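Local coordinates for Ice-binding protein (Leucosporidium, PDB 3UYU) that binds to the surface of ice crystals and inhibits their growth, conferring freeze tolerance on the yeast with low thermal hysteresis activity, at residues L31-V36 with T64-A69; D101-G106 with L119-S124; L115-Y120 with A140-Q145. The protein carries 2 engineered substitutions. One frame throughout, in Å; residues are numbered along the deposited sequence.

Interaction 1 (L31-V36 with T64-A69). Engineered in segment 64-69: Met66 (natural residue Leu).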
loop_
_atom_site.group_PDB
_atom_site.type_symbol
_atom_site.label_atom_id
_atom_site.label_comp_id
_atom_site.label_asym_id
_atom_site.label_seq_id
_atom_site.Cartn_x
_atom_site.Cartn_y
_atom_site.Cartn_z
ATOM N N LEU A 31 -18.333 -9.175 -9.259
ATOM C CA LEU A 31 -18.372 -7.729 -9.391
ATOM C C LEU A 31 -17.227 -7.105 -8.615
ATOM O O LEU A 31 -17.215 -7.121 -7.366
ATOM C CB LEU A 31 -19.730 -7.206 -8.828
ATOM C CG LEU A 31 -19.890 -5.668 -8.809
ATOM C CD1 LEU A 31 -19.683 -4.934 -10.066
ATOM C CD2 LEU A 31 -21.271 -5.319 -8.204
ATOM N N GLY A 32 -16.241 -6.625 -9.364
ATOM C CA GLY A 32 -14.953 -6.081 -8.802
ATOM C C GLY A 32 -13.803 -6.768 -9.471
ATOM O O GLY A 32 -13.959 -7.820 -10.115
ATOM N N ASP A 33 -12.621 -6.178 -9.253
ATOM C CA ASP A 33 -11.401 -6.724 -9.901
ATOM C C ASP A 33 -10.950 -8.004 -9.249
ATOM O O ASP A 33 -11.175 -8.283 -8.053
ATOM C CB ASP A 33 -10.269 -5.685 -9.797
ATOM C CG ASP A 33 -10.573 -4.418 -10.545
ATOM O OD1 ASP A 33 -11.500 -4.326 -11.392
ATOM O OD2 ASP A 33 -9.838 -3.366 -10.277
ATOM N N ILE A 34 -10.179 -8.783 -10.014
ATOM C CA ILE A 34 -9.517 -9.927 -9.469
ATOM C C ILE A 34 -7.992 -9.925 -9.835
ATOM O O ILE A 34 -7.588 -9.314 -10.863
ATOM C CB ILE A 34 -10.169 -11.307 -9.873
ATOM C CG1 ILE A 34 -9.963 -11.587 -11.363
ATOM C CG2 ILE A 34 -11.711 -11.332 -9.505
ATOM C CD1 ILE A 34 -10.440 -13.051 -11.812
ATOM N N GLY A 35 -7.232 -10.562 -8.951
ATOM C CA GLY A 35 -5.761 -10.579 -9.103
ATOM C C GLY A 35 -5.031 -11.713 -8.518
ATOM O O GLY A 35 -5.458 -12.302 -7.557
ATOM N N VAL A 36 -3.904 -12.075 -9.196
ATOM C CA VAL A 36 -2.968 -13.049 -8.668
ATOM C C VAL A 36 -1.545 -12.540 -8.704
ATOM O O VAL A 36 -1.176 -11.895 -9.701
ATOM C CB VAL A 36 -3.029 -14.447 -9.363
ATOM C CG1 VAL A 36 -4.453 -15.059 -9.220
ATOM C CG2 VAL A 36 -2.657 -14.365 -10.780
ATOM N N THR A 64 -17.003 -8.329 -13.828
ATOM C CA THR A 64 -17.314 -6.947 -14.112
ATOM C C THR A 64 -16.226 -6.090 -13.424
ATOM O O THR A 64 -16.277 -5.875 -12.220
ATOM C CB THR A 64 -18.753 -6.581 -13.651
ATOM O OG1 THR A 64 -19.672 -7.387 -14.407
ATOM C CG2 THR A 64 -19.018 -5.135 -14.021
ATOM N N GLY A 65 -15.201 -5.759 -14.227
ATOM C CA GLY A 65 -13.968 -5.135 -13.687
ATOM C C GLY A 65 -12.812 -5.673 -14.479
ATOM O O GLY A 65 -12.974 -6.044 -15.658
HETATM N N MSE A 66 -11.636 -5.617 -13.874
HETATM C CA MSE A 66 -10.405 -6.037 -14.571
HETATM C C MSE A 66 -9.733 -7.165 -13.885
HETATM O O MSE A 66 -9.905 -7.410 -12.702
HETATM C CB MSE A 66 -9.419 -4.846 -14.585
HETATM C CG MSE A 66 -9.710 -3.806 -15.590
HETATM SE SE MSE A 66 -11.151 -2.642 -15.050
HETATM C CE MSE A 66 -10.835 -1.292 -16.449
ATOM N N ILE A 67 -8.885 -7.874 -14.644
ATOM C CA ILE A 67 -8.200 -9.055 -14.147
ATOM C C ILE A 67 -6.719 -8.767 -14.284
ATOM O O ILE A 67 -6.287 -8.377 -15.347
ATOM C CB ILE A 67 -8.537 -10.325 -15.020
ATOM C CG1 ILE A 67 -10.041 -10.549 -14.883
ATOM C CG2 ILE A 67 -7.709 -11.534 -14.518
ATOM C CD1 ILE A 67 -10.697 -11.477 -15.904
ATOM N N TYR A 68 -6.007 -9.023 -13.220
ATOM C CA TYR A 68 -4.549 -8.658 -13.115
ATOM C C TYR A 68 -3.753 -9.879 -12.712
ATOM O O TYR A 68 -4.132 -10.682 -11.853
ATOM C CB TYR A 68 -4.373 -7.589 -12.015
ATOM C CG TYR A 68 -5.028 -6.263 -12.318
ATOM C CD1 TYR A 68 -4.495 -5.377 -13.266
ATOM C CD2 TYR A 68 -6.203 -5.875 -11.629
ATOM C CE1 TYR A 68 -5.086 -4.168 -13.516
ATOM C CE2 TYR A 68 -6.803 -4.668 -11.925
ATOM C CZ TYR A 68 -6.249 -3.806 -12.881
ATOM O OH TYR A 68 -6.826 -2.583 -13.154
ATOM N N ALA A 69 -2.545 -10.019 -13.317
ATOM C CA ALA A 69 -1.592 -11.076 -12.903
ATOM C C ALA A 69 -0.167 -10.552 -12.887
ATOM O O ALA A 69 0.090 -9.534 -13.532
ATOM C CB ALA A 69 -1.678 -12.282 -13.881
HETATM O O HOH W 1 -8.920 -1.627 -11.888
#
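Ile34 and Tyr68 join two parallel rungs of the right-handed beta-helix: Tyr68 N donates to Ile34 O (2.9 Å), and Ile34 N in turn reaches Met66 O (3.0 Å). Val36 N to Tyr68 O continues the ladder, and Gly32 N to Thr64 O adds a bond before the turn at Gly32. The axes of strands 34-36 and 67-69 run 9° apart.

One side-chain bond bridges the turns. Asp33 OD1 takes the amide of Met66 at 2.8 Å, from above the carboxylate plane and almost straight at 167°. With CG anti to its own carbonyl carbon (chi1 -64°), Asp33 swings its carboxylate across to the neighbouring rung. Its OD2 lies at the edge of the Tyr68 ring, 3.7 Å from CE2, the carboxylate turned steeply against the ring, and a water that donates to OD2 also bonds Tyr68 OH. Gly65 CA comes to 3.5 Å of Asp33 OD1, and a CB on it would clash with that oxygen.

Apolar contact is rung-on-rung stacking. Ile34 and Ile67 lie alongside each other, CG1 against CG1 at 3.7 Å, and Val36 CG2 meets Ala69 CB at 3.9 Å on the same face. On the exposed face, Leu31 CD1 crosses Thr64 CG2 (4.0 Å). Met66, an engineered replacement of leucine present as selenomethionine, keeps SE near Asp33 OD1.

Strand 16-18 flanks Gly35 on its other side; Ile44 of strand 44-45 covers Val36 and Ile67, Tyr68 packs on Thr76 and Leu80 of helix 76-96, and Thr74 of the second subunit touches Met66 and Tyr68.

Interaction 2 (D101-G106 with L119-S124)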
loop_
_atom_site.group_PDB
_atom_site.type_symbol
_atom_site.label_atom_id
_atom_site.label_comp_id
_atom_site.label_asym_id
_atom_site.label_seq_id
_atom_site.Cartn_x
_atom_site.Cartn_y
_atom_site.Cartn_z
ATOM N N ASP A 101 -13.756 -11.783 23.061
ATOM C CA ASP A 101 -15.004 -11.732 23.779
ATOM C C ASP A 101 -15.630 -13.082 23.915
ATOM O O ASP A 101 -16.435 -13.335 24.849
ATOM C CB ASP A 101 -15.933 -10.753 23.021
ATOM C CG ASP A 101 -15.418 -9.352 23.059
ATOM O OD1 ASP A 101 -15.258 -8.812 24.194
ATOM O OD2 ASP A 101 -15.061 -8.768 21.972
ATOM N N PHE A 102 -15.352 -13.948 22.939
ATOM C CA PHE A 102 -15.859 -15.310 22.889
ATOM C C PHE A 102 -14.705 -16.225 22.543
ATOM O O PHE A 102 -13.948 -15.984 21.575
ATOM C CB PHE A 102 -17.009 -15.446 21.868
ATOM C CG PHE A 102 -18.141 -14.529 22.161
ATOM C CD1 PHE A 102 -19.168 -14.910 23.027
ATOM C CD2 PHE A 102 -18.160 -13.223 21.627
ATOM C CE1 PHE A 102 -20.187 -14.006 23.335
ATOM C CE2 PHE A 102 -19.183 -12.330 21.924
ATOM C CZ PHE A 102 -20.208 -12.747 22.784
ATOM N N LEU A 103 -14.590 -17.281 23.338
ATOM C CA LEU A 103 -13.585 -18.323 23.177
ATOM C C LEU A 103 -14.209 -19.709 23.069
ATOM O O LEU A 103 -14.892 -20.241 23.971
ATOM C CB LEU A 103 -12.588 -18.245 24.303
ATOM C CG LEU A 103 -11.271 -19.066 24.235
ATOM C CD1 LEU A 103 -10.569 -19.025 22.850
ATOM C CD2 LEU A 103 -10.326 -18.758 25.384
ATOM N N GLU A 104 -13.934 -20.316 21.943
ATOM C CA GLU A 104 -14.482 -21.608 21.591
ATOM C C GLU A 104 -16.022 -21.643 21.619
ATOM O O GLU A 104 -16.620 -22.632 22.014
ATOM C CB GLU A 104 -13.918 -22.733 22.498
ATOM C CG GLU A 104 -12.418 -22.608 22.773
ATOM C CD GLU A 104 -11.510 -22.786 21.496
ATOM O OE1 GLU A 104 -12.003 -23.017 20.390
ATOM O OE2 GLU A 104 -10.271 -22.687 21.616
ATOM N N LEU A 105 -16.680 -20.611 21.065
ATOM C CA LEU A 105 -18.162 -20.589 21.118
ATOM C C LEU A 105 -18.712 -21.795 20.365
ATOM O O LEU A 105 -18.300 -22.120 19.255
ATOM C CB LEU A 105 -18.648 -19.268 20.506
ATOM C CG LEU A 105 -20.151 -19.127 20.408
ATOM C CD1 LEU A 105 -20.822 -18.933 21.779
ATOM C CD2 LEU A 105 -20.429 -17.942 19.470
ATOM N N GLY A 106 -19.672 -22.492 20.998
ATOM C CA GLY A 106 -20.305 -23.643 20.368
ATOM C C GLY A 106 -19.390 -24.840 20.179
ATOM O O GLY A 106 -19.728 -25.768 19.436
ATOM N N LEU A 119 -14.923 -9.726 19.269
ATOM C CA LEU A 119 -13.820 -10.569 18.867
ATOM C C LEU A 119 -14.069 -12.010 19.272
ATOM O O LEU A 119 -14.260 -12.280 20.455
ATOM C CB LEU A 119 -12.584 -10.085 19.553
ATOM C CG LEU A 119 -11.188 -10.419 19.022
ATOM C CD1 LEU A 119 -10.020 -10.347 19.961
ATOM C CD2 LEU A 119 -10.926 -10.949 17.574
ATOM N N TYR A 120 -14.176 -12.896 18.280
ATOM C CA TYR A 120 -14.493 -14.310 18.460
ATOM C C TYR A 120 -13.280 -15.180 18.069
ATOM O O TYR A 120 -12.751 -15.017 16.968
ATOM C CB TYR A 120 -15.684 -14.761 17.589
ATOM C CG TYR A 120 -17.021 -14.113 17.938
ATOM C CD1 TYR A 120 -17.250 -12.753 17.644
ATOM C CD2 TYR A 120 -18.081 -14.874 18.439
ATOM C CE1 TYR A 120 -18.504 -12.168 17.957
ATOM C CE2 TYR A 120 -19.321 -14.320 18.770
ATOM C CZ TYR A 120 -19.511 -12.947 18.531
ATOM O OH TYR A 120 -20.764 -12.379 18.819
ATOM N N LYS A 121 -12.886 -16.108 18.960
ATOM C CA LYS A 121 -11.674 -16.914 18.709
ATOM C C LYS A 121 -12.001 -18.393 18.895
ATOM O O LYS A 121 -12.660 -18.779 19.877
ATOM C CB LYS A 121 -10.562 -16.547 19.691
ATOM C CG LYS A 121 -9.256 -17.298 19.437
ATOM C CD LYS A 121 -8.158 -16.837 20.405
ATOM C CE LYS A 121 -6.950 -17.740 20.192
ATOM N NZ LYS A 121 -6.261 -17.157 19.039
ATOM N N TRP A 122 -11.455 -19.216 18.003
ATOM C CA TRP A 122 -11.473 -20.679 18.164
ATOM C C TRP A 122 -10.126 -21.228 17.854
ATOM O O TRP A 122 -9.494 -20.837 16.855
ATOM C CB TRP A 122 -12.339 -21.335 17.122
ATOM C CG TRP A 122 -13.823 -20.993 17.252
ATOM C CD1 TRP A 122 -14.757 -21.750 17.841
ATOM C CD2 TRP A 122 -14.490 -19.813 16.748
ATOM N NE1 TRP A 122 -16.008 -21.152 17.731
ATOM C CE2 TRP A 122 -15.854 -19.945 17.088
ATOM C CE3 TRP A 122 -14.054 -18.673 16.060
ATOM C CZ2 TRP A 122 -16.836 -18.972 16.714
ATOM C CZ3 TRP A 122 -15.028 -17.677 15.651
ATOM C CH2 TRP A 122 -16.380 -17.822 16.032
ATOM N N THR A 123 -9.705 -22.224 18.653
ATOM C CA THR A 123 -8.462 -22.969 18.314
ATOM C C THR A 123 -8.711 -24.172 17.433
ATOM O O THR A 123 -7.753 -24.827 16.966
ATOM C CB THR A 123 -7.631 -23.399 19.556
ATOM O OG1 THR A 123 -8.418 -24.275 20.363
ATOM C CG2 THR A 123 -7.216 -22.235 20.356
ATOM N N SER A 124 -9.987 -24.463 17.179
ATOM C CA SER A 124 -10.456 -25.513 16.319
ATOM C C SER A 124 -10.807 -24.983 14.955
ATOM O O SER A 124 -10.604 -23.776 14.678
ATOM C CB SER A 124 -11.736 -26.152 16.931
ATOM O OG SER A 124 -12.838 -25.190 16.960
HETATM O O HOH W 2 -13.881 -24.770 19.473
HETATM O O HOH W 3 -15.446 -18.177 19.769
#
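Asp101 and Leu119 grip each other twice: Asp101 N donates to Leu119 O, and the anti lone pair of Asp101 OD2 receives Leu119 N at 2.9 Å, nearly straight at 173°. Leu119 O also accepts the amide of Phe102, so two successive donors fix this carbonyl. The Phe102 ring lies over one face of Tyr120 as an offset stack, centroids 4.4 Å apart and planes at 16°; its CD2 sits 3.3 Å from Tyr120 CE2, toward the rim. Both rings point the same way, and Phe102 O takes Lys121 N. Leu103 CD1 runs beside the aliphatic stem of Lys121.

At Glu104 the backbone N still bonds Lys121 O, but the side chain folds back, bent at chi2 (-65°), to bring its carboxylate to Thr123. Thr123 N meets both oxygens on their syn side, and Thr123 OG1 donates to OE2 at 2.7 Å; a water links OE1 to Ser124 OG. With an alanine in place of Glu104, Thr123 N and OG1 would probably lose their common acceptor, leaving the loop after strand 118-122 free to shift. Trp122 NE1 reaches Leu105 O (2.9 Å) on a lone pair in the carbonyl plane, and that oxygen lies near the indole plane; Leu105 CD2 touches the edge of Tyr120.

Parallel neighbours in the beta-helix, strands 102-103 and 118-122 are fastened by carboxylates at both ends of the pairing, side-chain acceptors for backbone N-H groups that are likely to keep Asp101 and Glu104 charged, while the stacked rings cover the face of Phe102 and Tyr120.

Interaction 3 (L115-Y120 with A140-Q145); sequences LVPGLY and ATWVFQ
Tyr120 O receives the amide of Gln145 at 2.7 Å, nearly straight at 169°, and Tyr120 N reaches back to Val143 O, so that both polar backbone atoms of this residue are spent on strand 142-146. Val143 N to Gly118 O extends the parallel ladder.

The Phe144 ring lies beside that of Tyr120, near parallel but slid so far that they barely overlap; its CD2 packs on Tyr120 CB (3.7 Å), and Leu115 CD1 comes obliquely to CE2 of the same phenylalanine. Within its own segment Tyr120 OH has Val116 O as its partner, at a very short distance.

Trp142 covers the turn before the strand. Pro117 CA sits over the face of its five-membered ring, a CH-pi contact of 3.7 Å to the centroid, while NE1 donates to Leu115 O (3.1 Å) from well above the carbonyl plane. Pro117 CG presses tightly on Ala140 CB at 3.4 Å. On the opposite side of the sheet, Leu119 holds CG anti to its backbone N (chi1 -159°), which sends CD2 between Val143 CG1 and the amide of Gln145, touching its CD at 3.5 Å; Gln145 NE2 bonds Ala94 O and Phe97 O.

In this buried layer, which Phe171 continues by stacking on Phe144, aromatic rings fill the inside of the coil, and the polar atoms buried with them, the indole N-H and the tyrosine hydroxyl, are satisfied by the carbonyls of Leu115 and Val116.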
loop_
_atom_site.group_PDB
_atom_site.type_symbol
_atom_site.label_atom_id
_atom_site.label_comp_id
_atom_site.label_asym_id
_atom_site.label_seq_id
_atom_site.Cartn_x
_atom_site.Cartn_y
_atom_site.Cartn_z
ATOM N N LEU A 115 -25.040 -13.253 16.357
ATOM C CA LEU A 115 -23.773 -12.836 16.937
ATOM C C LEU A 115 -23.725 -11.349 17.154
ATOM O O LEU A 115 -23.876 -10.569 16.207
ATOM C CB LEU A 115 -22.619 -13.272 16.046
ATOM C CG LEU A 115 -22.553 -14.746 15.707
ATOM C CD1 LEU A 115 -21.344 -14.909 14.813
ATOM C CD2 LEU A 115 -22.411 -15.500 17.019
ATOM N N VAL A 116 -23.585 -10.943 18.399
ATOM C CA VAL A 116 -23.296 -9.560 18.718
ATOM C C VAL A 116 -21.893 -9.140 18.254
ATOM O O VAL A 116 -20.980 -10.000 18.091
ATOM C CB VAL A 116 -23.476 -9.210 20.218
ATOM C CG1 VAL A 116 -24.850 -9.614 20.674
ATOM C CG2 VAL A 116 -22.389 -9.865 21.081
ATOM N N PRO A 117 -21.651 -7.839 18.075
ATOM C CA PRO A 117 -20.269 -7.375 17.742
ATOM C C PRO A 117 -19.179 -7.802 18.723
ATOM O O PRO A 117 -19.454 -7.950 19.926
ATOM C CB PRO A 117 -20.380 -5.819 17.726
ATOM C CG PRO A 117 -21.880 -5.607 17.364
ATOM C CD PRO A 117 -22.548 -6.681 18.293
ATOM N N GLY A 118 -17.995 -8.071 18.206
ATOM C CA GLY A 118 -16.901 -8.414 19.133
ATOM C C GLY A 118 -15.878 -9.270 18.448
ATOM O O GLY A 118 -15.897 -9.462 17.215
ATOM N N LEU A 119 -14.923 -9.726 19.269
ATOM C CA LEU A 119 -13.820 -10.569 18.867
ATOM C C LEU A 119 -14.069 -12.010 19.272
ATOM O O LEU A 119 -14.260 -12.280 20.455
ATOM C CB LEU A 119 -12.584 -10.085 19.553
ATOM C CG LEU A 119 -11.188 -10.419 19.022
ATOM C CD1 LEU A 119 -10.020 -10.347 19.961
ATOM C CD2 LEU A 119 -10.926 -10.949 17.574
ATOM N N TYR A 120 -14.176 -12.896 18.280
ATOM C CA TYR A 120 -14.493 -14.310 18.460
ATOM C C TYR A 120 -13.280 -15.180 18.069
ATOM O O TYR A 120 -12.751 -15.017 16.968
ATOM C CB TYR A 120 -15.684 -14.761 17.589
ATOM C CG TYR A 120 -17.021 -14.113 17.938
ATOM C CD1 TYR A 120 -17.250 -12.753 17.644
ATOM C CD2 TYR A 120 -18.081 -14.874 18.439
ATOM C CE1 TYR A 120 -18.504 -12.168 17.957
ATOM C CE2 TYR A 120 -19.321 -14.320 18.770
ATOM C CZ TYR A 120 -19.511 -12.947 18.531
ATOM O OH TYR A 120 -20.764 -12.379 18.819
ATOM N N ALA A 140 -20.628 -1.099 13.881
ATOM C CA ALA A 140 -20.169 -2.241 14.684
ATOM C C ALA A 140 -19.206 -3.076 13.902
ATOM O O ALA A 140 -19.380 -3.232 12.707
ATOM C CB ALA A 140 -21.285 -3.094 15.151
ATOM N N THR A 141 -18.220 -3.643 14.614
ATOM C CA THR A 141 -17.237 -4.530 13.981
ATOM C C THR A 141 -17.180 -5.919 14.599
ATOM O O THR A 141 -17.405 -6.100 15.828
ATOM C CB THR A 141 -15.797 -3.915 13.971
ATOM O OG1 THR A 141 -15.524 -3.445 15.299
ATOM C CG2 THR A 141 -15.723 -2.774 12.975
ATOM N N TRP A 142 -16.899 -6.902 13.726
ATOM C CA TRP A 142 -16.763 -8.314 14.112
ATOM C C TRP A 142 -15.431 -8.832 13.517
ATOM O O TRP A 142 -15.160 -8.614 12.355
ATOM C CB TRP A 142 -17.844 -9.166 13.446
ATOM C CG TRP A 142 -19.254 -9.022 13.989
ATOM C CD1 TRP A 142 -19.891 -9.860 14.884
ATOM C CD2 TRP A 142 -20.214 -8.018 13.614
ATOM N NE1 TRP A 142 -21.202 -9.428 15.073
ATOM C CE2 TRP A 142 -21.417 -8.311 14.317
ATOM C CE3 TRP A 142 -20.180 -6.900 12.757
ATOM C CZ2 TRP A 142 -22.589 -7.521 14.200
ATOM C CZ3 TRP A 142 -21.346 -6.109 12.629
ATOM C CH2 TRP A 142 -22.539 -6.428 13.399
ATOM N N VAL A 143 -14.664 -9.580 14.315
ATOM C CA VAL A 143 -13.527 -10.340 13.780
ATOM C C VAL A 143 -13.593 -11.722 14.334
ATOM O O VAL A 143 -13.790 -11.861 15.567
ATOM C CB VAL A 143 -12.162 -9.701 14.187
ATOM C CG1 VAL A 143 -10.980 -10.703 13.845
ATOM C CG2 VAL A 143 -12.020 -8.350 13.534
ATOM N N PHE A 144 -13.482 -12.711 13.443
ATOM C CA PHE A 144 -13.352 -14.166 13.770
ATOM C C PHE A 144 -11.931 -14.610 13.559
ATOM O O PHE A 144 -11.343 -14.348 12.513
ATOM C CB PHE A 144 -14.313 -14.971 12.865
ATOM C CG PHE A 144 -15.723 -14.412 12.972
ATOM C CD1 PHE A 144 -16.113 -13.297 12.199
ATOM C CD2 PHE A 144 -16.568 -14.828 13.991
ATOM C CE1 PHE A 144 -17.402 -12.694 12.417
ATOM C CE2 PHE A 144 -17.832 -14.275 14.179
ATOM C CZ PHE A 144 -18.256 -13.193 13.417
ATOM N N GLN A 145 -11.371 -15.204 14.616
ATOM C CA GLN A 145 -10.017 -15.778 14.558
ATOM C C GLN A 145 -10.135 -17.291 14.653
ATOM O O GLN A 145 -10.555 -17.797 15.721
ATOM C CB GLN A 145 -9.170 -15.270 15.719
ATOM C CG GLN A 145 -9.074 -13.749 15.850
ATOM C CD GLN A 145 -8.375 -13.331 17.123
ATOM O OE1 GLN A 145 -8.666 -13.882 18.217
ATOM N NE2 GLN A 145 -7.514 -12.315 17.033
#

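How the interactions relate
Following the chain from the N terminus, interaction 1 closes first, joining 31-36 to 64-69 across 27 residues without helix. Helix 76-96 comes next, before 101-106 opens interaction 2, which closes on 119-124. Interaction 3 begins on the stretch where interaction 2 ends and closes at 140-145, so strand 118-122 serves both contacts in turn and they share Leu119 and Tyr120. That strand thus lies between strands 102-103 and 142-146, and Trp122 CH2 packs on Phe144 CD2 between the two contacts. Interaction 1 lies on the opposite side of the chain's centre, its centre about 33 Å from that of interaction 2 and about 29 Å from that of interaction 3.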